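Local coordinates for endonuclease V isoform X2 (Ciona intestinalis, PDB 6OZI), which probably cleaves inosine-containing nucleic acid strands, chiefly RNA, by metal-ion-dependent hydrolysis near the deaminated base, at residues N13-I23 against R124-L135; K34-D42 against N107-D116. The protein carries 1 engineered substitution. One frame throughout, in Å; residues are numbered along the deposited sequence. Where two conformers were deposited one is given.

In the fold
Both contacts belong to one RNase H-like endonuclease V fold. Along the chain helix 6-19 comes first, then strand 37-45, strand 112-116 and helix 128-136, so interaction 2 is nested within the loop that interaction 1 closes. Their centres lie about 20 Å apart. Interaction 2 pairs two neighbouring parallel strands of the central sheet, whereas interaction 1 joins helix 6-19 and the turn after it to helix 128-136 and the loop leading into it, outside the sheet. Helix 128-136 connects them, Ala129 and Leu132 packing on Leu115 of strand 112-116. Each contact also meets chain C: interaction 1 borders the inosine base and interaction 2 a phosphate, consistent with base recognition and cleavage being held in fixed relation.

Interaction 1: N13-I23 against R124-L135; sequences NSKQEELRDKI and RRCGAASHLGVL. With nucleotides of chain C.
Arg124, in the loop leading into helix 128-136 of this RNase H-like fold, grips Gln16 of helix 6-19 side-on. Two nitrogens share one oxygen: NE and NH2 of Arg124 lie 2.7 Å and 2.8 Å from Gln16 OE1, which sits in the guanidinium plane. The bend at chi3 (-62°) turns that edge to the amide. Over one face of the guanidinium rests Asn13 OD1, whose hydrogen bond goes instead to Tyr85. Arg20 lays its guanidinium face over Arg124 O, while its NH1 forms a salt bridge with Glu17 OE1 (3.2 Å), one turn back.

The apolar part fills the angle between the helices, whose axes are 67° apart, and reaches Ile23 in the loop beyond. Leu19 divides its branches: CD1 makes a CH-pi contact over the His131 ring, 3.6 Å from its centroid, and CD2 meets Val134 and Leu135. Ile23, whose branched side chain is wholly apolar, fits CD1 against Ser130 CB (3.5 Å) and CG1 against Val134 CG2.

Gly127, at the N-cap, lets the inosine of chain C come close; a CB there would crowd its N1. A water accepts from Gln16 NE2 (2.8 Å), donates to Cys126 O (2.6 Å) and lies 3.0 Å from His131 ND1.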
loop_
_atom_site.group_PDB
_atom_site.type_symbol
_atom_site.label_atom_id
_atom_site.label_comp_id
_atom_site.label_asym_id
_atom_site.label_seq_id
_atom_site.Cartn_x
_atom_site.Cartn_y
_atom_site.Cartn_z
ATOM N N ASN A 13 -7.038 28.075 19.874
ATOM C CA ASN A 13 -6.295 28.083 21.131
ATOM C C ASN A 13 -7.206 28.424 22.302
ATOM O O ASN A 13 -7.121 27.802 23.369
ATOM C CB ASN A 13 -5.136 29.074 21.047
ATOM C CG ASN A 13 -4.034 28.606 20.104
ATOM O OD1 ASN A 13 -4.004 27.443 19.683
ATOM N ND2 ASN A 13 -3.122 29.511 19.767
ATOM N N SER A 14 -8.092 29.407 22.119
ATOM C CA SER A 14 -8.982 29.803 23.204
ATOM C C SER A 14 -9.937 28.673 23.584
ATOM O O SER A 14 -10.085 28.338 24.769
ATOM C CB SER A 14 -9.750 31.062 22.809
ATOM O OG SER A 14 -10.805 31.297 23.716
ATOM N N LYS A 15 -10.600 28.072 22.587
ATOM C CA LYS A 15 -11.500 26.955 22.869
ATOM C C LYS A 15 -10.767 25.830 23.588
ATOM O O LYS A 15 -11.293 25.232 24.538
ATOM C CB LYS A 15 -12.117 26.424 21.576
ATOM C CG LYS A 15 -13.112 27.346 20.890
ATOM C CD LYS A 15 -13.024 27.143 19.371
ATOM C CE LYS A 15 -14.329 27.435 18.642
ATOM N NZ LYS A 15 -14.167 27.201 17.174
ATOM N N GLN A 16 -9.543 25.534 23.151
ATOM C CA GLN A 16 -8.775 24.482 23.806
ATOM C C GLN A 16 -8.476 24.843 25.258
ATOM O O GLN A 16 -8.610 24.002 26.156
ATOM C CB GLN A 16 -7.492 24.224 23.021
ATOM C CG GLN A 16 -7.736 23.510 21.705
ATOM C CD GLN A 16 -6.479 23.299 20.886
ATOM O OE1 GLN A 16 -5.452 23.935 21.125
ATOM N NE2 GLN A 16 -6.559 22.411 19.898
ATOM N N GLU A 17 -8.130 26.106 25.517
ATOM C CA GLU A 17 -7.848 26.516 26.890
ATOM C C GLU A 17 -9.079 26.381 27.776
ATOM O O GLU A 17 -8.964 26.006 28.947
ATOM C CB GLU A 17 -7.318 27.952 26.934
ATOM C CG GLU A 17 -5.910 28.135 26.386
ATOM C CD GLU A 17 -4.831 27.502 27.266
ATOM O OE1 GLU A 17 -5.131 27.087 28.409
ATOM O OE2 GLU A 17 -3.671 27.435 26.810
ATOM N N GLU A 18 -10.266 26.681 27.248
ATOM C CA GLU A 18 -11.435 26.525 28.111
ATOM C C GLU A 18 -11.850 25.062 28.279
ATOM O O GLU A 18 -12.430 24.709 29.315
ATOM C CB GLU A 18 -12.598 27.393 27.616
ATOM C CG GLU A 18 -13.347 26.937 26.392
ATOM C CD GLU A 18 -14.535 27.855 26.110
ATOM O OE1 GLU A 18 -14.699 28.851 26.857
ATOM O OE2 GLU A 18 -15.305 27.588 25.161
ATOM N N LEU A 19 -11.569 24.198 27.294
ATOM C CA LEU A 19 -11.946 22.790 27.410
ATOM C C LEU A 19 -10.991 21.971 28.274
ATOM O O LEU A 19 -11.422 20.990 28.891
ATOM C CB LEU A 19 -12.016 22.128 26.031
ATOM C CG LEU A 19 -13.289 22.203 25.205
ATOM C CD1 LEU A 19 -13.097 21.425 23.913
ATOM C CD2 LEU A 19 -14.445 21.622 26.002
ATOM N N ARG A 20 -9.708 22.341 28.333
ATOM C CA ARG A 20 -8.704 21.425 28.874
ATOM C C ARG A 20 -9.018 20.974 30.301
ATOM O O ARG A 20 -8.728 19.828 30.655
ATOM C CB ARG A 20 -7.309 22.062 28.796
ATOM C CG ARG A 20 -7.163 23.368 29.554
ATOM C CD ARG A 20 -5.824 24.051 29.273
ATOM N NE ARG A 20 -4.698 23.274 29.769
ATOM C CZ ARG A 20 -3.424 23.584 29.554
ATOM N NH1 ARG A 20 -3.110 24.663 28.848
ATOM N NH2 ARG A 20 -2.465 22.812 30.048
ATOM N N ASP A 21 -9.630 21.825 31.127
ATOM C CA ASP A 21 -9.890 21.409 32.504
ATOM C C ASP A 21 -11.081 20.468 32.625
ATOM O O ASP A 21 -11.315 19.932 33.715
ATOM C CB ASP A 21 -10.098 22.622 33.426
ATOM C CG ASP A 21 -11.492 23.223 33.314
ATOM O OD1 ASP A 21 -12.072 23.220 32.204
ATOM O OD2 ASP A 21 -12.011 23.719 34.340
ATOM N N LYS A 22 -11.827 20.250 31.544
ATOM C CA LYS A 22 -12.937 19.312 31.557
ATOM C C LYS A 22 -12.499 17.889 31.245
ATOM O O LYS A 22 -13.288 16.954 31.427
ATOM C CB LYS A 22 -14.009 19.745 30.549
ATOM C CG LYS A 22 -14.528 21.163 30.764
ATOM C CD LYS A 22 -15.058 21.353 32.168
ATOM C CE LYS A 22 -15.570 22.771 32.367
ATOM N NZ LYS A 22 -14.542 23.785 31.994
ATOM N N ILE A 23 -11.269 17.699 30.769
ATOM C CA ILE A 23 -10.808 16.361 30.426
ATOM C C ILE A 23 -10.528 15.593 31.708
ATOM O O ILE A 23 -9.784 16.060 32.580
ATOM C CB ILE A 23 -9.564 16.445 29.532
ATOM C CG1 ILE A 23 -9.933 17.110 28.208
ATOM C CG2 ILE A 23 -8.988 15.069 29.283
ATOM C CD1 ILE A 23 -8.760 17.732 27.497
ATOM N N ARG A 124 -1.486 22.046 24.683
ATOM C CA ARG A 124 -2.423 22.615 25.641
ATOM C C ARG A 124 -3.263 21.535 26.322
ATOM O O ARG A 124 -4.349 21.826 26.831
ATOM C CB ARG A 124 -3.309 23.664 24.965
ATOM C CG ARG A 124 -2.603 25.007 24.693
ATOM C CD ARG A 124 -3.386 25.892 23.711
ATOM N NE ARG A 124 -3.540 25.268 22.396
ATOM C CZ ARG A 124 -2.660 25.362 21.398
ATOM N NH1 ARG A 124 -1.538 26.058 21.547
ATOM N NH2 ARG A 124 -2.905 24.750 20.247
ATOM N N ARG A 125 -2.769 20.294 26.343
ATOM C CA ARG A 125 -3.397 19.183 27.065
ATOM C C ARG A 125 -4.831 18.937 26.604
ATOM O O ARG A 125 -5.705 18.588 27.397
ATOM C CB ARG A 125 -3.347 19.417 28.575
ATOM C CG ARG A 125 -1.947 19.648 29.120
ATOM C CD ARG A 125 -1.010 18.477 28.807
ATOM N NE ARG A 125 0.233 18.599 29.562
ATOM C CZ ARG A 125 1.339 19.180 29.101
ATOM N NH1 ARG A 125 1.372 19.683 27.868
ATOM N NH2 ARG A 125 2.415 19.258 29.876
ATOM N N CYS A 126 -5.066 19.072 25.305
ATOM C CA CYS A 126 -6.398 18.959 24.735
ATOM C C CYS A 126 -6.300 18.452 23.296
ATOM O O CYS A 126 -6.753 19.099 22.349
ATOM C CB CYS A 126 -7.110 20.310 24.809
ATOM S SG CYS A 126 -8.854 20.308 24.304
ATOM N N GLY A 127 -5.693 17.279 23.108
ATOM C CA GLY A 127 -5.636 16.680 21.791
ATOM C C GLY A 127 -7.004 16.184 21.348
ATOM O O GLY A 127 -7.964 16.136 22.121
ATOM N N ALA A 128 -7.075 15.779 20.073
ATOM C CA ALA A 128 -8.362 15.463 19.450
ATOM C C ALA A 128 -9.100 14.354 20.189
ATOM O O ALA A 128 -10.325 14.412 20.329
ATOM C CB ALA A 128 -8.163 15.088 17.979
ATOM N N ALA A 129 -8.380 13.343 20.682
ATOM C CA ALA A 129 -9.049 12.247 21.381
ATOM C C ALA A 129 -9.776 12.762 22.621
ATOM O O ALA A 129 -10.937 12.408 22.880
ATOM C CB ALA A 129 -8.038 11.165 21.755
ATOM N N SER A 130 -9.100 13.612 23.397
ATOM C CA SER A 130 -9.723 14.223 24.567
ATOM C C SER A 130 -10.844 15.171 24.167
ATOM O O SER A 130 -11.936 15.131 24.743
ATOM C CB SER A 130 -8.672 14.969 25.384
ATOM O OG SER A 130 -7.610 14.115 25.742
ATOM N N HIS A 131 -10.583 16.032 23.183
ATOM C CA HIS A 131 -11.560 17.011 22.717
ATOM C C HIS A 131 -12.875 16.343 22.318
ATOM O O HIS A 131 -13.954 16.692 22.819
ATOM C CB HIS A 131 -10.941 17.775 21.544
ATOM C CG HIS A 131 -11.704 18.989 21.116
ATOM N ND1 HIS A 131 -11.084 20.190 20.851
ATOM C CD2 HIS A 131 -13.018 19.178 20.854
ATOM C CE1 HIS A 131 -11.987 21.076 20.470
ATOM N NE2 HIS A 131 -13.169 20.488 20.467
ATOM N N LEU A 132 -12.791 15.363 21.417
ATOM C CA LEU A 132 -13.983 14.647 20.974
ATOM C C LEU A 132 -14.647 13.919 22.140
ATOM O O LEU A 132 -15.885 13.909 22.255
ATOM C CB LEU A 132 -13.616 13.667 19.854
ATOM C CG LEU A 132 -13.535 14.188 18.411
ATOM C CD1 LEU A 132 -12.646 15.433 18.268
ATOM C CD2 LEU A 132 -13.071 13.089 17.461
ATOM N N GLY A 133 -13.838 13.343 23.044
ATOM C CA GLY A 133 -14.414 12.691 24.211
ATOM C C GLY A 133 -15.265 13.632 25.048
ATOM O O GLY A 133 -16.400 13.308 25.418
ATOM N N VAL A 134 -14.747 14.828 25.330
ATOM C CA VAL A 134 -15.471 15.742 26.208
ATOM C C VAL A 134 -16.688 16.310 25.500
ATOM O O VAL A 134 -17.780 16.382 26.078
ATOM C CB VAL A 134 -14.547 16.869 26.710
ATOM C CG1 VAL A 134 -15.374 17.977 27.361
ATOM C CG2 VAL A 134 -13.530 16.323 27.703
ATOM N N LEU A 135 -16.534 16.698 24.231
ATOM C CA LEU A 135 -17.656 17.301 23.522
ATOM C C LEU A 135 -18.777 16.307 23.267
ATOM O O LEU A 135 -19.917 16.727 23.058
ATOM C CB LEU A 135 -17.195 17.917 22.198
ATOM C CG LEU A 135 -16.435 19.242 22.329
ATOM C CD1 LEU A 135 -16.335 19.952 20.988
ATOM C CD2 LEU A 135 -17.089 20.130 23.372
ATOM P P DI C 5 2.759 15.459 13.464
ATOM O OP1 DI C 5 3.867 14.609 12.905
ATOM O OP2 DI C 5 1.981 16.160 12.378
ATOM O "O5'" DI C 5 1.786 14.573 14.457
ATOM C "C5'" DI C 5 2.302 13.476 15.167
ATOM C "C4'" DI C 5 1.158 12.626 15.692
ATOM O "O4'" DI C 5 0.312 13.529 16.738
ATOM C "C3'" DI C 5 0.333 12.249 14.733
ATOM O "O3'" DI C 5 -0.171 10.855 14.956
ATOM C "C2'" DI C 5 -0.877 13.213 14.797
ATOM C "C1'" DI C 5 -0.912 13.647 16.276
ATOM N N9 DI C 5 -1.373 15.043 16.340
ATOM C C8 DI C 5 -1.009 16.230 15.829
ATOM N N7 DI C 5 -1.897 17.140 16.282
ATOM C C5 DI C 5 -2.781 16.521 17.047
ATOM C C6 DI C 5 -3.998 17.026 17.820
ATOM O O6 DI C 5 -4.307 18.168 17.797
ATOM N N1 DI C 5 -4.781 16.107 18.569
ATOM C C2 DI C 5 -4.434 14.717 18.598
ATOM N N3 DI C 5 -3.279 14.242 17.857
ATOM C C4 DI C 5 -2.459 15.204 17.079
HETATM O O HOH W 1 -8.170 20.136 20.373
HETATM O O HOH W 2 -6.327 18.552 30.184
#

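Interaction 2: K34-D42 against N107-D116; sequences KVKYVGGFD and NLEPQVFLLD. With nucleotides of chain C.
The Phe113 ring meets Gly39 obliquely, its CD2 3.5 Å from Gly39 C, while Pro110 CG lies over one ring face, offset toward the rim. The Tyr37 ring is likewise oblique to Leu108, with CZ 3.7 Å from Leu108 CD2. Phe41 takes Leu115 CD2 against its CB and ring, and Phe94 of helix 86-104 stacks edge-to-face with it.

Strands 37-45 and 112-116 run parallel as neighbours in the central sheet of the RNase H-like fold. Gly39 uses both its N-H and its C=O toward strand 112-116, N to Val112 O (2.9 Å) and O to Leu114 N (2.9 Å). Any CB here would clash with Phe113 and Pro110, so glycine suits the position. On the opposite sheet face Val38 packs against Val112 and Leu114. Farther along the strands spread, and one water bridges Phe41 N and Leu114 O.

At the other end Gln111, folded back at chi2 (74°), stands in for a strand partner. Its OE1 takes Tyr37 N in the amide plane (3.0 Å) and Lys36 N from above it, 56° out (2.8 Å). A leucine in its place would probably leave both backbone N-H groups without this acceptor and loosen the hold on the start of the strand.

Asp42 and Asp116 close the contact, their carboxylate planes 31° apart and Asp42 OD1 3.2 Å from Asp116 OD2. Engineered Asn233 bonds Asp42 OD2, which is 2.5 Å from OP1 of DT7 in chain C, on the phosphate joining it to A6, the inosine's 3' neighbour. Two acids this close would probably be costly without a cation, as metal-dependent nucleases provide. Acidic side chains converging on a phosphate from adjacent strands are consistent with the metal-binding carboxylates of RNase H-like nucleases, and the strand pairing probably sets them at the cleavage site.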
loop_
_atom_site.group_PDB
_atom_site.type_symbol
_atom_site.label_atom_id
_atom_site.label_comp_id
_atom_site.label_asym_id
_atom_site.label_seq_id
_atom_site.Cartn_x
_atom_site.Cartn_y
_atom_site.Cartn_z
ATOM N N LYS A 34 -15.717 -3.763 32.458
ATOM C CA LYS A 34 -16.937 -3.237 31.861
ATOM C C LYS A 34 -16.865 -3.113 30.342
ATOM O O LYS A 34 -17.888 -2.834 29.710
ATOM C CB LYS A 34 -17.268 -1.873 32.473
ATOM C CG LYS A 34 -17.813 -1.957 33.898
ATOM C CD LYS A 34 -18.277 -0.600 34.373
ATOM C CE LYS A 34 -19.081 -0.708 35.653
ATOM N NZ LYS A 34 -19.753 0.587 35.963
ATOM N N VAL A 35 -15.696 -3.305 29.739
ATOM C CA VAL A 35 -15.558 -3.148 28.295
ATOM C C VAL A 35 -16.122 -4.381 27.599
ATOM O O VAL A 35 -15.551 -5.472 27.685
ATOM C CB VAL A 35 -14.102 -2.908 27.890
ATOM C CG1 VAL A 35 -14.020 -2.692 26.387
ATOM C CG2 VAL A 35 -13.546 -1.707 28.640
ATOM N N LYS A 36 -17.255 -4.210 26.920
ATOM C CA LYS A 36 -17.824 -5.236 26.056
ATOM C C LYS A 36 -17.656 -4.918 24.579
ATOM O O LYS A 36 -17.615 -5.839 23.759
ATOM C CB LYS A 36 -19.317 -5.427 26.355
ATOM C CG LYS A 36 -19.652 -5.500 27.838
ATOM C CD LYS A 36 -18.950 -6.653 28.536
ATOM C CE LYS A 36 -19.208 -6.626 30.030
ATOM N NZ LYS A 36 -18.272 -7.520 30.760
ATOM N N TYR A 37 -17.577 -3.636 24.225
ATOM C CA TYR A 37 -17.327 -3.206 22.860
ATOM C C TYR A 37 -16.362 -2.032 22.876
ATOM O O TYR A 37 -16.377 -1.214 23.801
ATOM C CB TYR A 37 -18.613 -2.783 22.143
ATOM C CG TYR A 37 -19.661 -3.864 22.052
ATOM C CD1 TYR A 37 -19.577 -4.869 21.092
ATOM C CD2 TYR A 37 -20.739 -3.884 22.931
ATOM C CE1 TYR A 37 -20.545 -5.862 21.013
ATOM C CE2 TYR A 37 -21.707 -4.872 22.857
ATOM C CZ TYR A 37 -21.605 -5.850 21.898
ATOM O OH TYR A 37 -22.568 -6.820 21.824
ATOM N N VAL A 38 -15.524 -1.959 21.843
ATOM C CA VAL A 38 -14.613 -0.841 21.623
ATOM C C VAL A 38 -14.927 -0.231 20.265
ATOM O O VAL A 38 -15.124 -0.951 19.280
ATOM C CB VAL A 38 -13.132 -1.268 21.678
ATOM C CG1 VAL A 38 -12.229 -0.064 21.449
ATOM C CG2 VAL A 38 -12.810 -1.940 23.002
ATOM N N GLY A 39 -14.968 1.092 20.212
ATOM C CA GLY A 39 -15.251 1.809 18.989
ATOM C C GLY A 39 -13.994 2.322 18.308
ATOM O O GLY A 39 -12.946 2.515 18.937
ATOM N N GLY A 40 -14.106 2.504 16.991
ATOM C CA GLY A 40 -13.092 3.190 16.229
ATOM C C GLY A 40 -13.741 4.248 15.357
ATOM O O GLY A 40 -14.939 4.206 15.074
ATOM N N PHE A 41 -12.928 5.214 14.945
ATOM C CA PHE A 41 -13.402 6.281 14.077
ATOM C C PHE A 41 -12.214 6.833 13.312
ATOM O O PHE A 41 -11.136 7.006 13.883
ATOM C CB PHE A 41 -14.081 7.404 14.863
ATOM C CG PHE A 41 -14.237 8.675 14.081
ATOM C CD1 PHE A 41 -15.327 8.864 13.251
ATOM C CD2 PHE A 41 -13.287 9.682 14.167
ATOM C CE1 PHE A 41 -15.473 10.036 12.528
ATOM C CE2 PHE A 41 -13.426 10.858 13.443
ATOM C CZ PHE A 41 -14.521 11.035 12.626
ATOM N N ASP A 42 -12.417 7.123 12.032
ATOM C CA ASP A 42 -11.342 7.704 11.242
ATOM C C ASP A 42 -11.935 8.468 10.067
ATOM O O ASP A 42 -13.130 8.378 9.775
ATOM C CB ASP A 42 -10.369 6.631 10.763
ATOM C CG ASP A 42 -8.983 7.169 10.544
ATOM O OD1 ASP A 42 -8.747 8.372 10.811
ATOM O OD2 ASP A 42 -8.122 6.380 10.111
ATOM N N ASN A 107 -27.613 -0.293 21.517
ATOM C CA ASN A 107 -27.111 -1.341 22.393
ATOM C C ASN A 107 -25.730 -1.842 21.996
ATOM O O ASN A 107 -25.176 -2.688 22.704
ATOM C CB ASN A 107 -28.113 -2.491 22.427
ATOM C CG ASN A 107 -29.449 -2.066 23.018
ATOM O OD1 ASN A 107 -29.504 -1.201 23.894
ATOM N ND2 ASN A 107 -30.531 -2.653 22.525
ATOM N N LEU A 108 -25.180 -1.372 20.876
ATOM C CA LEU A 108 -23.807 -1.666 20.484
ATOM C C LEU A 108 -22.872 -0.504 20.763
ATOM O O LEU A 108 -21.700 -0.559 20.377
ATOM C CB LEU A 108 -23.725 -2.025 18.994
ATOM C CG LEU A 108 -24.366 -3.321 18.505
ATOM C CD1 LEU A 108 -24.160 -3.477 16.996
ATOM C CD2 LEU A 108 -23.783 -4.504 19.247
ATOM N N GLU A 109 -23.359 0.546 21.417
ATOM C CA GLU A 109 -22.504 1.681 21.720
ATOM C C GLU A 109 -21.356 1.205 22.604
ATOM O O GLU A 109 -21.598 0.532 23.613
ATOM C CB GLU A 109 -23.283 2.803 22.414
ATOM C CG GLU A 109 -22.422 4.042 22.646
ATOM C CD GLU A 109 -23.083 5.123 23.490
ATOM O OE1 GLU A 109 -24.287 5.011 23.809
ATOM O OE2 GLU A 109 -22.372 6.082 23.860
ATOM N N PRO A 110 -20.109 1.483 22.241
ATOM C CA PRO A 110 -18.982 0.947 23.004
ATOM C C PRO A 110 -18.736 1.758 24.264
ATOM O O PRO A 110 -19.103 2.930 24.364
ATOM C CB PRO A 110 -17.807 1.071 22.029
ATOM C CG PRO A 110 -18.169 2.236 21.178
ATOM C CD PRO A 110 -19.670 2.227 21.047
ATOM N N GLN A 111 -18.098 1.105 25.238
ATOM C CA GLN A 111 -17.742 1.796 26.468
ATOM C C GLN A 111 -16.566 2.739 26.273
ATOM O O GLN A 111 -16.348 3.607 27.122
ATOM C CB GLN A 111 -17.403 0.797 27.579
ATOM C CG GLN A 111 -18.581 -0.006 28.115
ATOM C CD GLN A 111 -19.033 -1.091 27.153
ATOM O OE1 GLN A 111 -18.233 -1.648 26.397
ATOM N NE2 GLN A 111 -20.323 -1.392 27.174
ATOM N N VAL A 112 -15.818 2.598 25.180
ATOM C CA VAL A 112 -14.634 3.418 24.931
ATOM C C VAL A 112 -14.338 3.414 23.435
ATOM O O VAL A 112 -14.538 2.405 22.752
ATOM C CB VAL A 112 -13.425 2.905 25.751
ATOM C CG1 VAL A 112 -13.105 1.459 25.393
ATOM C CG2 VAL A 112 -12.211 3.786 25.517
ATOM N N PHE A 113 -13.872 4.559 22.927
ATOM C CA PHE A 113 -13.370 4.695 21.567
ATOM C C PHE A 113 -11.851 4.841 21.546
ATOM O O PHE A 113 -11.273 5.581 22.350
ATOM C CB PHE A 113 -13.979 5.916 20.875
ATOM C CG PHE A 113 -15.374 5.705 20.380
ATOM C CD1 PHE A 113 -16.453 5.903 21.217
ATOM C CD2 PHE A 113 -15.610 5.343 19.063
ATOM C CE1 PHE A 113 -17.749 5.731 20.763
ATOM C CE2 PHE A 113 -16.912 5.164 18.598
ATOM C CZ PHE A 113 -17.981 5.358 19.454
ATOM N N LEU A 114 -11.212 4.172 20.593
ATOM C CA LEU A 114 -9.833 4.477 20.226
ATOM C C LEU A 114 -9.843 5.487 19.086
ATOM O O LEU A 114 -10.502 5.272 18.065
ATOM C CB LEU A 114 -9.067 3.225 19.792
ATOM C CG LEU A 114 -9.092 2.027 20.742
ATOM C CD1 LEU A 114 -8.193 0.909 20.219
ATOM C CD2 LEU A 114 -8.687 2.437 22.153
ATOM N N LEU A 115 -9.139 6.596 19.274
ATOM C CA LEU A 115 -9.073 7.660 18.286
ATOM C C LEU A 115 -7.626 7.869 17.854
ATOM O O LEU A 115 -6.704 7.775 18.674
ATOM C CB LEU A 115 -9.663 8.956 18.849
ATOM C CG LEU A 115 -11.156 8.865 19.177
ATOM C CD1 LEU A 115 -11.649 10.139 19.842
ATOM C CD2 LEU A 115 -11.961 8.560 17.910
ATOM N N ASP A 116 -7.434 8.146 16.566
ATOM C CA ASP A 116 -6.095 8.347 16.026
ATOM C C ASP A 116 -5.508 9.653 16.536
ATOM O O ASP A 116 -6.146 10.705 16.459
ATOM C CB ASP A 116 -6.118 8.369 14.497
ATOM C CG ASP A 116 -6.576 7.060 13.899
ATOM O OD1 ASP A 116 -5.742 6.133 13.828
ATOM O OD2 ASP A 116 -7.753 6.961 13.490
ATOM P P DT C 7 -4.716 8.254 10.296
ATOM O OP1 DT C 7 -5.769 7.241 10.494
ATOM O OP2 DT C 7 -3.299 7.861 10.460
ATOM O "O5'" DT C 7 -4.871 8.927 8.853
ATOM C "C5'" DT C 7 -6.144 9.346 8.369
ATOM C "C4'" DT C 7 -5.997 9.957 6.989
ATOM O "O4'" DT C 7 -4.908 10.926 7.016
ATOM C "C3'" DT C 7 -5.646 8.950 5.884
ATOM O "O3'" DT C 7 -6.272 9.307 4.677
ATOM C "C2'" DT C 7 -4.137 9.084 5.777
ATOM C "C1'" DT C 7 -3.944 10.572 6.047
ATOM N N1 DT C 7 -2.578 10.880 6.546
ATOM C C2 DT C 7 -1.753 11.664 5.773
ATOM O O2 DT C 7 -2.107 12.165 4.723
ATOM N N3 DT C 7 -0.501 11.865 6.290
ATOM C C4 DT C 7 0.011 11.347 7.469
ATOM O O4 DT C 7 1.157 11.578 7.845
ATOM C C5 DT C 7 -0.898 10.515 8.227
ATOM C C7 DT C 7 -0.453 9.903 9.527
ATOM C C6 DT C 7 -2.135 10.314 7.729
ATOM P P A C 6 -0.511 9.902 13.707
ATOM O OP1 A C 6 -0.999 8.605 14.238
ATOM O OP2 A C 6 0.647 9.941 12.776
ATOM O "O5'" A C 6 -1.755 10.602 13.002
ATOM C "C5'" A C 6 -3.040 10.592 13.610
ATOM C "C4'" A C 6 -4.062 11.212 12.697
ATOM O "O4'" A C 6 -3.690 12.587 12.438
ATOM C "C3'" A C 6 -4.152 10.582 11.321
ATOM O "O3'" A C 6 -5.011 9.459 11.305
ATOM C "C2'" A C 6 -4.630 11.728 10.438
ATOM O "O2'" A C 6 -6.034 11.903 10.554
ATOM C "C1'" A C 6 -3.954 12.920 11.096
ATOM N N9 A C 6 -2.684 13.323 10.465
ATOM C C8 A C 6 -1.431 13.282 11.032
ATOM N N7 A C 6 -0.484 13.759 10.262
ATOM C C5 A C 6 -1.162 14.159 9.119
ATOM C C6 A C 6 -0.731 14.757 7.919
ATOM N N6 A C 6 0.545 15.069 7.658
ATOM N N1 A C 6 -1.668 15.033 6.983
ATOM C C2 A C 6 -2.946 14.722 7.237
ATOM N N3 A C 6 -3.472 14.163 8.324
ATOM C C4 A C 6 -2.518 13.907 9.236
HETATM O O HOH W 3 -9.344 8.814 14.514
HETATM O O HOH W 4 -10.226 4.436 15.407
#